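PDB 3DKR: esterase D from Lactobacillus rhamnosus, which probably hydrolyses carboxylic esters, using the catalytic-triad chemistry of the alpha/beta hydrolase fold. Local coordinates for residues Phe40-Tyr50 and His234-Met245; Gly61-Leu69 and Phe138-Ala149. One frame throughout, in Å; residues are numbered along the deposited sequence.

Overall arrangement
Two helix contacts lie in different parts of this alpha/beta hydrolase. Along the chain the order is 40-50, 61-69, 138-149, 234-245, so contact 2 falls within the span that contact 1 brackets. Contact 1 pairs helix 39-47 with helix 234-246, and residues of both touch strand 23-28 of the central sheet, helix 234-246 also reaching strand 94-99. Contact 2 joins the start of helix 66-71 to helix 134-149, which lies in the helical region between strands 119-122 and 187-192. Their centres are about 30 Å apart, their nearest atoms about 14 Å. Each has a side chain about 11 Å from that of His-226, a predicted charge-relay residue, so they approach the probable active site without forming it.

Contact 1: residues Phe40-Tyr50 and His234-Met245; sequences FMARALQRSGY and HHALEEDVIAFM
Met-41, Leu-45, Leu-237 and Ile-242 join two helices packed on the central sheet of the alpha/beta hydrolase fold. The segment axes approach to 10.1 Å and cross at -47°, and the seam changes character along its length. On the sheet-facing side it is close and apolar. Met-41 sets CG opposite the backbone N (chi1 171°) and bends at chi2 and chi3, laying its methyl against Leu-237, CE to CD2 being 3.6 Å. Leu-45 CD2 passes alongside Ile-242 CG1 and meets Met-245 CE at 3.5 Å, tighter than usual for carbons; Leu-27 and Val-25 of strand 23-28 lie beneath. Glu-238 enters as a knob among Phe-40, Met-41, Ala-44 and Arg-47, its aliphatic part on the Ala-44 methyl. Toward solvent the fit is looser and water-mediated. A water donates to Glu-238 OE1 at 2.7 Å and accepts from Arg-47 NH2 at 3.2 Å, the two charged groups staying beyond salt-bridge range. Nearby, Phe-40 CD2 rests over one face of the His-234 imidazole, whose ND1 is hydrogen-bonded to Asn-231 O. At the far end Met-245 CE sits over the face of Tyr-50, 4.0 Å from the ring centroid and 13° off its normal.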
loop_
_atom_site.group_PDB
_atom_site.type_symbol
_atom_site.label_atom_id
_atom_site.label_comp_id
_atom_site.label_asym_id
_atom_site.label_seq_id
_atom_site.Cartn_x
_atom_site.Cartn_y
_atom_site.Cartn_z
ATOM N N PHE A 40 10.737 -8.004 0.765
ATOM C CA PHE A 40 12.065 -7.378 0.705
ATOM C C PHE A 40 12.136 -6.166 1.641
ATOM O O PHE A 40 13.116 -5.987 2.370
ATOM C CB PHE A 40 12.442 -6.913 -0.696
ATOM C CG PHE A 40 12.480 -8.006 -1.747
ATOM C CD1 PHE A 40 12.519 -9.364 -1.425
ATOM C CD2 PHE A 40 12.492 -7.637 -3.081
ATOM C CE1 PHE A 40 12.540 -10.329 -2.445
ATOM C CE2 PHE A 40 12.531 -8.583 -4.086
ATOM C CZ PHE A 40 12.563 -9.920 -3.779
ATOM N N MET A 41 11.108 -5.323 1.596
ATOM C CA MET A 41 11.086 -4.091 2.400
ATOM C C MET A 41 11.125 -4.440 3.881
ATOM O O MET A 41 11.931 -3.895 4.666
ATOM C CB MET A 41 9.846 -3.249 2.056
ATOM C CG MET A 41 9.573 -2.035 2.974
ATOM S SD MET A 41 10.894 -0.799 2.915
ATOM C CE MET A 41 10.704 -0.187 1.239
ATOM N N ALA A 42 10.240 -5.362 4.264
ATOM C CA ALA A 42 10.142 -5.796 5.653
ATOM C C ALA A 42 11.503 -6.293 6.176
ATOM O O ALA A 42 11.927 -5.970 7.286
ATOM C CB ALA A 42 9.061 -6.856 5.791
ATOM N N ARG A 43 12.196 -7.075 5.356
ATOM C CA ARG A 43 13.495 -7.612 5.739
ATOM C C ARG A 43 14.561 -6.521 5.807
ATOM O O ARG A 43 15.390 -6.530 6.719
ATOM C CB ARG A 43 13.907 -8.735 4.786
ATOM C CG ARG A 43 13.095 -9.981 4.974
ATOM C CD ARG A 43 13.405 -10.670 6.299
ATOM N NE ARG A 43 13.115 -12.089 6.230
ATOM C CZ ARG A 43 13.316 -12.963 7.209
ATOM N NH1 ARG A 43 13.780 -12.580 8.404
ATOM N NH2 ARG A 43 13.035 -14.247 6.999
ATOM N N ALA A 44 14.547 -5.575 4.869
ATOM C CA ALA A 44 15.463 -4.431 4.933
ATOM C C ALA A 44 15.244 -3.658 6.233
ATOM O O ALA A 44 16.183 -3.277 6.923
ATOM C CB ALA A 44 15.284 -3.524 3.732
ATOM N N LEU A 45 13.987 -3.451 6.592
ATOM C CA LEU A 45 13.685 -2.739 7.831
ATOM C C LEU A 45 14.154 -3.542 9.030
ATOM O O LEU A 45 14.732 -2.986 9.962
ATOM C CB LEU A 45 12.202 -2.423 7.928
ATOM C CG LEU A 45 11.701 -1.464 6.859
ATOM C CD1 LEU A 45 10.193 -1.315 6.953
ATOM C CD2 LEU A 45 12.346 -0.089 7.037
ATOM N N GLN A 46 13.958 -4.854 8.989
ATOM C CA GLN A 46 14.431 -5.725 10.061
ATOM C C GLN A 46 15.955 -5.630 10.236
ATOM O O GLN A 46 16.450 -5.573 11.374
ATOM C CB GLN A 46 14.035 -7.167 9.783
ATOM C CG GLN A 46 14.386 -8.123 10.914
ATOM C CD GLN A 46 14.017 -9.547 10.597
ATOM O OE1 GLN A 46 14.343 -10.040 9.517
ATOM N NE2 GLN A 46 13.367 -10.226 11.537
ATOM N N ARG A 47 16.695 -5.604 9.129
ATOM C CA ARG A 47 18.167 -5.520 9.209
ATOM C C ARG A 47 18.602 -4.217 9.864
ATOM O O ARG A 47 19.696 -4.143 10.435
ATOM C CB ARG A 47 18.845 -5.666 7.851
ATOM C CG ARG A 47 18.611 -6.998 7.171
ATOM C CD ARG A 47 19.588 -7.191 6.018
ATOM N NE ARG A 47 19.390 -6.236 4.927
ATOM C CZ ARG A 47 18.464 -6.359 3.973
ATOM N NH1 ARG A 47 17.621 -7.392 3.965
ATOM N NH2 ARG A 47 18.377 -5.429 3.026
ATOM N N SER A 48 17.768 -3.178 9.775
ATOM C CA SER A 48 18.090 -1.886 10.420
ATOM C C SER A 48 17.435 -1.755 11.803
ATOM O O SER A 48 17.445 -0.659 12.401
ATOM C CB SER A 48 17.701 -0.710 9.516
ATOM O OG SER A 48 18.649 -0.520 8.468
ATOM N N GLY A 49 16.865 -2.855 12.300
ATOM C CA GLY A 49 16.377 -2.945 13.668
ATOM C C GLY A 49 14.952 -2.475 13.903
ATOM O O GLY A 49 14.546 -2.247 15.040
ATOM N N TYR A 50 14.179 -2.338 12.830
ATOM C CA TYR A 50 12.784 -1.938 12.978
ATOM C C TYR A 50 11.866 -3.139 13.169
ATOM O O TYR A 50 12.097 -4.194 12.578
ATOM C CB TYR A 50 12.339 -1.185 11.735
ATOM C CG TYR A 50 13.024 0.143 11.563
ATOM C CD1 TYR A 50 12.642 1.240 12.321
ATOM C CD2 TYR A 50 14.045 0.304 10.647
ATOM C CE1 TYR A 50 13.281 2.466 12.167
ATOM C CE2 TYR A 50 14.679 1.523 10.470
ATOM C CZ TYR A 50 14.293 2.599 11.237
ATOM O OH TYR A 50 14.929 3.805 11.061
ATOM N N HIS A 234 13.939 -1.498 -5.617
ATOM C CA HIS A 234 13.654 -1.764 -4.202
ATOM C C HIS A 234 14.816 -1.418 -3.265
ATOM O O HIS A 234 14.586 -0.937 -2.164
ATOM C CB HIS A 234 13.099 -3.178 -3.982
ATOM C CG HIS A 234 14.137 -4.231 -3.757
ATOM N ND1 HIS A 234 14.614 -5.050 -4.761
ATOM C CD2 HIS A 234 14.741 -4.644 -2.620
ATOM C CE1 HIS A 234 15.483 -5.910 -4.243
ATOM N NE2 HIS A 234 15.595 -5.668 -2.951
ATOM N N HIS A 235 16.066 -1.600 -3.682
ATOM C CA HIS A 235 17.160 -1.181 -2.793
ATOM C C HIS A 235 17.171 0.325 -2.540
ATOM O O HIS A 235 17.354 0.780 -1.409
ATOM C CB HIS A 235 18.509 -1.642 -3.345
ATOM C CG HIS A 235 18.751 -3.107 -3.172
ATOM N ND1 HIS A 235 19.302 -3.889 -4.162
ATOM C CD2 HIS A 235 18.516 -3.933 -2.126
ATOM C CE1 HIS A 235 19.389 -5.137 -3.735
ATOM N NE2 HIS A 235 18.928 -5.189 -2.500
ATOM N N ALA A 236 16.966 1.103 -3.602
ATOM C CA ALA A 236 16.908 2.549 -3.480
ATOM C C ALA A 236 15.753 2.963 -2.592
ATOM O O ALA A 236 15.891 3.851 -1.760
ATOM C CB ALA A 236 16.771 3.189 -4.840
ATOM N N LEU A 237 14.597 2.338 -2.800
ATOM C CA LEU A 237 13.416 2.685 -2.017
ATOM C C LEU A 237 13.673 2.425 -0.538
ATOM O O LEU A 237 13.366 3.266 0.319
ATOM C CB LEU A 237 12.217 1.867 -2.489
ATOM C CG LEU A 237 10.950 2.077 -1.659
ATOM C CD1 LEU A 237 10.390 3.509 -1.832
ATOM C CD2 LEU A 237 9.914 1.024 -2.028
ATOM N N GLU A 238 14.232 1.261 -0.244
ATOM C CA GLU A 238 14.549 0.880 1.141
ATOM C C GLU A 238 15.470 1.908 1.787
ATOM O O GLU A 238 15.208 2.395 2.873
ATOM C CB GLU A 238 15.165 -0.516 1.166
ATOM C CG GLU A 238 14.150 -1.599 0.789
ATOM C CD GLU A 238 14.743 -2.875 0.233
ATOM O OE1 GLU A 238 15.991 -3.071 0.269
ATOM O OE2 GLU A 238 13.935 -3.697 -0.260
ATOM N N GLU A 239 16.538 2.275 1.087
ATOM C CA GLU A 239 17.438 3.311 1.598
ATOM C C GLU A 239 16.713 4.634 1.856
ATOM O O GLU A 239 16.907 5.270 2.897
ATOM C CB GLU A 239 18.613 3.514 0.650
ATOM C CG GLU A 239 19.474 2.261 0.487
ATOM N N ASP A 240 15.851 5.037 0.922
ATOM C CA ASP A 240 15.119 6.304 1.052
ATOM C C ASP A 240 14.151 6.276 2.240
ATOM O O ASP A 240 14.041 7.242 2.999
ATOM C CB ASP A 240 14.355 6.615 -0.235
ATOM C CG ASP A 240 15.277 6.888 -1.425
ATOM O OD1 ASP A 240 16.464 7.272 -1.200
ATOM O OD2 ASP A 240 14.815 6.744 -2.579
ATOM N N VAL A 241 13.440 5.158 2.394
ATOM C CA VAL A 241 12.472 5.014 3.495
ATOM C C VAL A 241 13.173 5.019 4.859
ATOM O O VAL A 241 12.721 5.650 5.826
ATOM C CB VAL A 241 11.642 3.714 3.320
ATOM C CG1 VAL A 241 10.851 3.383 4.604
ATOM C CG2 VAL A 241 10.734 3.823 2.070
ATOM N N ILE A 242 14.291 4.314 4.927
ATOM C CA ILE A 242 15.061 4.262 6.159
ATOM C C ILE A 242 15.613 5.648 6.486
ATOM O O ILE A 242 15.524 6.085 7.626
ATOM C CB ILE A 242 16.138 3.167 6.068
ATOM C CG1 ILE A 242 15.456 1.797 6.059
ATOM C CG2 ILE A 242 17.100 3.261 7.249
ATOM C CD1 ILE A 242 16.376 0.622 5.758
ATOM N N ALA A 243 16.123 6.356 5.483
ATOM C CA ALA A 243 16.585 7.741 5.706
ATOM C C ALA A 243 15.462 8.636 6.246
ATOM O O ALA A 243 15.659 9.454 7.160
ATOM C CB ALA A 243 17.148 8.319 4.435
ATOM N N PHE A 244 14.269 8.469 5.683
ATOM C CA PHE A 244 13.085 9.219 6.093
ATOM C C PHE A 244 12.753 8.995 7.559
ATOM O O PHE A 244 12.494 9.942 8.314
ATOM C CB PHE A 244 11.916 8.824 5.175
ATOM C CG PHE A 244 10.586 9.374 5.581
ATOM C CD1 PHE A 244 10.211 10.681 5.244
ATOM C CD2 PHE A 244 9.668 8.577 6.247
ATOM C CE1 PHE A 244 8.970 11.165 5.594
ATOM C CE2 PHE A 244 8.420 9.074 6.609
ATOM C CZ PHE A 244 8.070 10.354 6.279
ATOM N N MET A 245 12.768 7.725 7.969
ATOM C CA MET A 245 12.502 7.383 9.352
ATOM C C MET A 245 13.600 7.887 10.282
ATOM O O MET A 245 13.319 8.392 11.365
ATOM C CB MET A 245 12.314 5.876 9.478
ATOM C CG MET A 245 10.996 5.461 8.851
ATOM S SD MET A 245 10.447 3.822 9.351
ATOM C CE MET A 245 11.577 3.011 8.342
HETATM O O HOH W 1 16.869 -5.648 0.198
HETATM O O HOH W 2 14.058 5.758 12.835
#

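Contact 2: residues Gly61-Leu69 and Phe138-Ala149; sequences GTVEPLDIL and FLKYAEYMNRLA
Pro-65 wedges against one flank of helix 134-149, its CB 3.9 Å from Ala-142 CB and its CD 3.3 Å from Asn-146 OD1. Asn-146 reaches the proline ring from the opposite direction, while its ND2 hydrogen-bonds to Glu-154 OE1. Replacing Asn-146 with alanine would probably leave that Glu-154 oxygen without its amide donor and open a gap beside the Pro-65 ring. Two aromatics extend the surface, both with CG anti to the backbone N. Phe-138 (chi1 -166°) directs CZ to Leu-69 CG at 3.8 Å and presents its edge to Ile-68 CG2. Tyr-141 (chi1 166°) puts CE2 3.7 Å from Ile-68 CD1, and its hydroxyl meets three waters, two of which donate to Thr-62 O while the third accepts from Gly-61 N. The loop is shaped from within: Thr-62 OG1 accepts from Glu-64 N in an ST turn, and Glu-64 OE2 caps Leu-66 N at 3.0 Å through its anti lone pair. Helix 155-178 completes the cluster, with Leu-162 against Phe-138, Ile-158 against Ala-142, and Gln-165 both touching Leu-69 and hydrogen-bonding through NE2 to Ile-68 O, so helices 66-71 and 134-149 share it as a neighbour.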
loop_
_atom_site.group_PDB
_atom_site.type_symbol
_atom_site.label_atom_id
_atom_site.label_comp_id
_atom_site.label_asym_id
_atom_site.label_seq_id
_atom_site.Cartn_x
_atom_site.Cartn_y
_atom_site.Cartn_z
ATOM N N GLY A 61 -4.833 -13.194 -1.224
ATOM C CA GLY A 61 -4.021 -14.322 -0.744
ATOM C C GLY A 61 -4.716 -15.679 -0.801
ATOM O O GLY A 61 -4.334 -16.615 -0.088
ATOM N N THR A 62 -5.732 -15.814 -1.650
ATOM C CA THR A 62 -6.361 -17.127 -1.834
ATOM C C THR A 62 -6.197 -17.621 -3.261
ATOM O O THR A 62 -5.774 -16.889 -4.154
ATOM C CB THR A 62 -7.862 -17.128 -1.505
ATOM O OG1 THR A 62 -8.600 -16.599 -2.618
ATOM C CG2 THR A 62 -8.159 -16.362 -0.225
ATOM N N VAL A 63 -6.599 -18.871 -3.463
ATOM C CA VAL A 63 -6.520 -19.519 -4.764
ATOM C C VAL A 63 -7.599 -18.995 -5.736
ATOM O O VAL A 63 -7.522 -19.232 -6.944
ATOM C CB VAL A 63 -6.633 -21.063 -4.587
ATOM C CG1 VAL A 63 -8.055 -21.480 -4.231
ATOM C CG2 VAL A 63 -6.147 -21.780 -5.826
ATOM N N GLU A 64 -8.577 -18.257 -5.210
ATOM C CA GLU A 64 -9.737 -17.834 -5.981
ATOM C C GLU A 64 -9.717 -16.298 -6.172
ATOM O O GLU A 64 -10.110 -15.565 -5.257
ATOM C CB GLU A 64 -11.011 -18.265 -5.244
ATOM C CG GLU A 64 -12.306 -17.816 -5.886
ATOM C CD GLU A 64 -12.345 -18.137 -7.354
ATOM O OE1 GLU A 64 -12.559 -19.322 -7.694
ATOM O OE2 GLU A 64 -12.151 -17.216 -8.172
ATOM N N PRO A 65 -9.282 -15.815 -7.354
ATOM C CA PRO A 65 -9.251 -14.361 -7.585
ATOM C C PRO A 65 -10.569 -13.622 -7.341
ATOM O O PRO A 65 -10.548 -12.452 -6.972
ATOM C CB PRO A 65 -8.838 -14.244 -9.052
ATOM C CG PRO A 65 -8.065 -15.502 -9.317
ATOM C CD PRO A 65 -8.764 -16.551 -8.523
ATOM N N LEU A 66 -11.702 -14.293 -7.528
ATOM C CA LEU A 66 -13.002 -13.684 -7.245
ATOM C C LEU A 66 -13.179 -13.314 -5.776
ATOM O O LEU A 66 -13.985 -12.435 -5.464
ATOM C CB LEU A 66 -14.142 -14.599 -7.705
ATOM C CG LEU A 66 -14.239 -14.725 -9.218
ATOM C CD1 LEU A 66 -15.243 -15.814 -9.611
ATOM C CD2 LEU A 66 -14.604 -13.390 -9.871
ATOM N N ASP A 67 -12.445 -13.975 -4.876
ATOM C CA ASP A 67 -12.507 -13.640 -3.448
ATOM C C ASP A 67 -12.155 -12.179 -3.184
ATOM O O ASP A 67 -12.701 -11.567 -2.249
ATOM C CB ASP A 67 -11.567 -14.512 -2.634
ATOM C CG ASP A 67 -12.059 -15.949 -2.496
ATOM O OD1 ASP A 67 -13.239 -16.244 -2.826
ATOM O OD2 ASP A 67 -11.249 -16.773 -2.028
ATOM N N ILE A 68 -11.260 -11.628 -3.993
ATOM C CA ILE A 68 -10.883 -10.204 -3.858
ATOM C C ILE A 68 -12.111 -9.351 -4.062
ATOM O O ILE A 68 -12.363 -8.380 -3.330
ATOM C CB ILE A 68 -9.793 -9.795 -4.885
ATOM C CG1 ILE A 68 -8.477 -10.531 -4.586
ATOM C CG2 ILE A 68 -9.595 -8.277 -4.882
ATOM C CD1 ILE A 68 -7.476 -10.538 -5.717
ATOM N N LEU A 69 -12.905 -9.745 -5.063
ATOM C CA LEU A 69 -14.058 -8.977 -5.494
ATOM C C LEU A 69 -15.290 -9.216 -4.643
ATOM O O LEU A 69 -16.142 -8.334 -4.547
ATOM C CB LEU A 69 -14.391 -9.335 -6.944
ATOM C CG LEU A 69 -13.303 -9.019 -7.970
ATOM C CD1 LEU A 69 -13.558 -9.700 -9.303
ATOM C CD2 LEU A 69 -13.199 -7.510 -8.173
ATOM N N PHE A 138 -5.627 -6.880 -13.529
ATOM C CA PHE A 138 -6.439 -7.817 -12.750
ATOM C C PHE A 138 -6.736 -9.050 -13.592
ATOM O O PHE A 138 -6.576 -10.171 -13.130
ATOM C CB PHE A 138 -7.751 -7.177 -12.275
ATOM C CG PHE A 138 -8.455 -7.970 -11.209
ATOM C CD1 PHE A 138 -8.472 -7.530 -9.888
ATOM C CD2 PHE A 138 -9.092 -9.179 -11.511
ATOM C CE1 PHE A 138 -9.115 -8.264 -8.908
ATOM C CE2 PHE A 138 -9.724 -9.915 -10.523
ATOM C CZ PHE A 138 -9.739 -9.456 -9.222
ATOM N N LEU A 139 -7.158 -8.835 -14.837
ATOM C CA LEU A 139 -7.469 -9.956 -15.725
ATOM C C LEU A 139 -6.254 -10.874 -15.907
ATOM O O LEU A 139 -6.390 -12.100 -15.890
ATOM C CB LEU A 139 -8.013 -9.458 -17.076
ATOM C CG LEU A 139 -9.386 -8.781 -16.993
ATOM C CD1 LEU A 139 -9.690 -7.910 -18.235
ATOM C CD2 LEU A 139 -10.478 -9.816 -16.781
ATOM N N LYS A 140 -5.067 -10.284 -16.036
ATOM C CA LYS A 140 -3.838 -11.059 -16.253
ATOM C C LYS A 140 -3.432 -11.803 -14.979
ATOM O O LYS A 140 -2.985 -12.945 -15.027
ATOM C CB LYS A 140 -2.709 -10.152 -16.725
ATOM C CG LYS A 140 -2.880 -9.668 -18.147
ATOM N N TYR A 141 -3.584 -11.138 -13.842
ATOM C CA TYR A 141 -3.380 -11.761 -12.539
ATOM C C TYR A 141 -4.255 -12.998 -12.400
ATOM O O TYR A 141 -3.758 -14.075 -12.076
ATOM C CB TYR A 141 -3.712 -10.750 -11.430
ATOM C CG TYR A 141 -3.857 -11.354 -10.046
ATOM C CD1 TYR A 141 -2.741 -11.633 -9.278
ATOM C CD2 TYR A 141 -5.110 -11.625 -9.501
ATOM C CE1 TYR A 141 -2.863 -12.164 -8.011
ATOM C CE2 TYR A 141 -5.238 -12.174 -8.221
ATOM C CZ TYR A 141 -4.110 -12.435 -7.483
ATOM O OH TYR A 141 -4.201 -12.980 -6.217
ATOM N N ALA A 142 -5.555 -12.842 -12.654
ATOM C CA ALA A 142 -6.506 -13.943 -12.508
ATOM C C ALA A 142 -6.135 -15.094 -13.447
ATOM O O ALA A 142 -6.196 -16.274 -13.070
ATOM C CB ALA A 142 -7.918 -13.467 -12.776
ATOM N N GLU A 143 -5.731 -14.750 -14.664
ATOM C CA GLU A 143 -5.373 -15.771 -15.643
ATOM C C GLU A 143 -4.135 -16.555 -15.215
ATOM O O GLU A 143 -4.112 -17.797 -15.304
ATOM C CB GLU A 143 -5.165 -15.142 -17.013
ATOM C CG GLU A 143 -5.020 -16.164 -18.115
ATOM C CD GLU A 143 -5.073 -15.552 -19.501
ATOM O OE1 GLU A 143 -5.670 -14.464 -19.661
ATOM O OE2 GLU A 143 -4.511 -16.171 -20.430
ATOM N N TYR A 144 -3.117 -15.838 -14.746
ATOM C CA TYR A 144 -1.898 -16.466 -14.239
ATOM C C TYR A 144 -2.209 -17.393 -13.080
ATOM O O TYR A 144 -1.739 -18.533 -13.044
ATOM C CB TYR A 144 -0.882 -15.416 -13.783
ATOM C CG TYR A 144 0.317 -16.005 -13.062
ATOM C CD1 TYR A 144 1.418 -16.473 -13.771
ATOM C CD2 TYR A 144 0.347 -16.093 -11.667
ATOM C CE1 TYR A 144 2.519 -17.016 -13.118
ATOM C CE2 TYR A 144 1.442 -16.639 -11.004
ATOM C CZ TYR A 144 2.526 -17.099 -11.736
ATOM O OH TYR A 144 3.624 -17.639 -11.089
ATOM N N MET A 145 -2.995 -16.899 -12.127
ATOM C CA MET A 145 -3.304 -17.662 -10.928
ATOM C C MET A 145 -4.130 -18.894 -11.259
ATOM O O MET A 145 -3.799 -19.987 -10.810
ATOM C CB MET A 145 -4.035 -16.797 -9.895
ATOM C CG MET A 145 -3.170 -15.680 -9.318
ATOM S SD MET A 145 -1.701 -16.237 -8.440
ATOM C CE MET A 145 -2.459 -17.118 -7.084
ATOM N N ASN A 146 -5.187 -18.722 -12.047
ATOM C CA ASN A 146 -6.071 -19.839 -12.382
ATOM C C ASN A 146 -5.388 -20.891 -13.243
ATOM O O ASN A 146 -5.606 -22.087 -13.042
ATOM C CB ASN A 146 -7.354 -19.344 -13.040
ATOM C CG ASN A 146 -8.259 -18.616 -12.063
ATOM O OD1 ASN A 146 -8.201 -18.851 -10.846
ATOM N ND2 ASN A 146 -9.096 -17.729 -12.583
ATOM N N ARG A 147 -4.532 -20.451 -14.163
ATOM C CA ARG A 147 -3.725 -21.385 -14.950
ATOM C C ARG A 147 -2.895 -22.275 -14.028
ATOM O O ARG A 147 -2.990 -23.506 -14.094
ATOM C CB ARG A 147 -2.815 -20.632 -15.920
ATOM N N LEU A 148 -2.120 -21.649 -13.140
ATOM C CA LEU A 148 -1.262 -22.380 -12.195
ATOM C C LEU A 148 -2.047 -23.357 -11.303
ATOM O O LEU A 148 -1.533 -24.423 -10.942
ATOM C CB LEU A 148 -0.462 -21.403 -11.318
ATOM N N ALA A 149 -3.290 -23.002 -10.974
ATOM C CA ALA A 149 -4.138 -23.815 -10.095
ATOM C C ALA A 149 -5.000 -24.841 -10.841
ATOM O O ALA A 149 -5.753 -25.592 -10.215
ATOM C CB ALA A 149 -5.039 -22.905 -9.256
HETATM O O HOH W 3 -4.161 -11.607 -3.640
HETATM O O HOH W 4 -6.381 -14.391 -5.854
HETATM O O HOH W 5 -3.644 -14.950 -4.045
#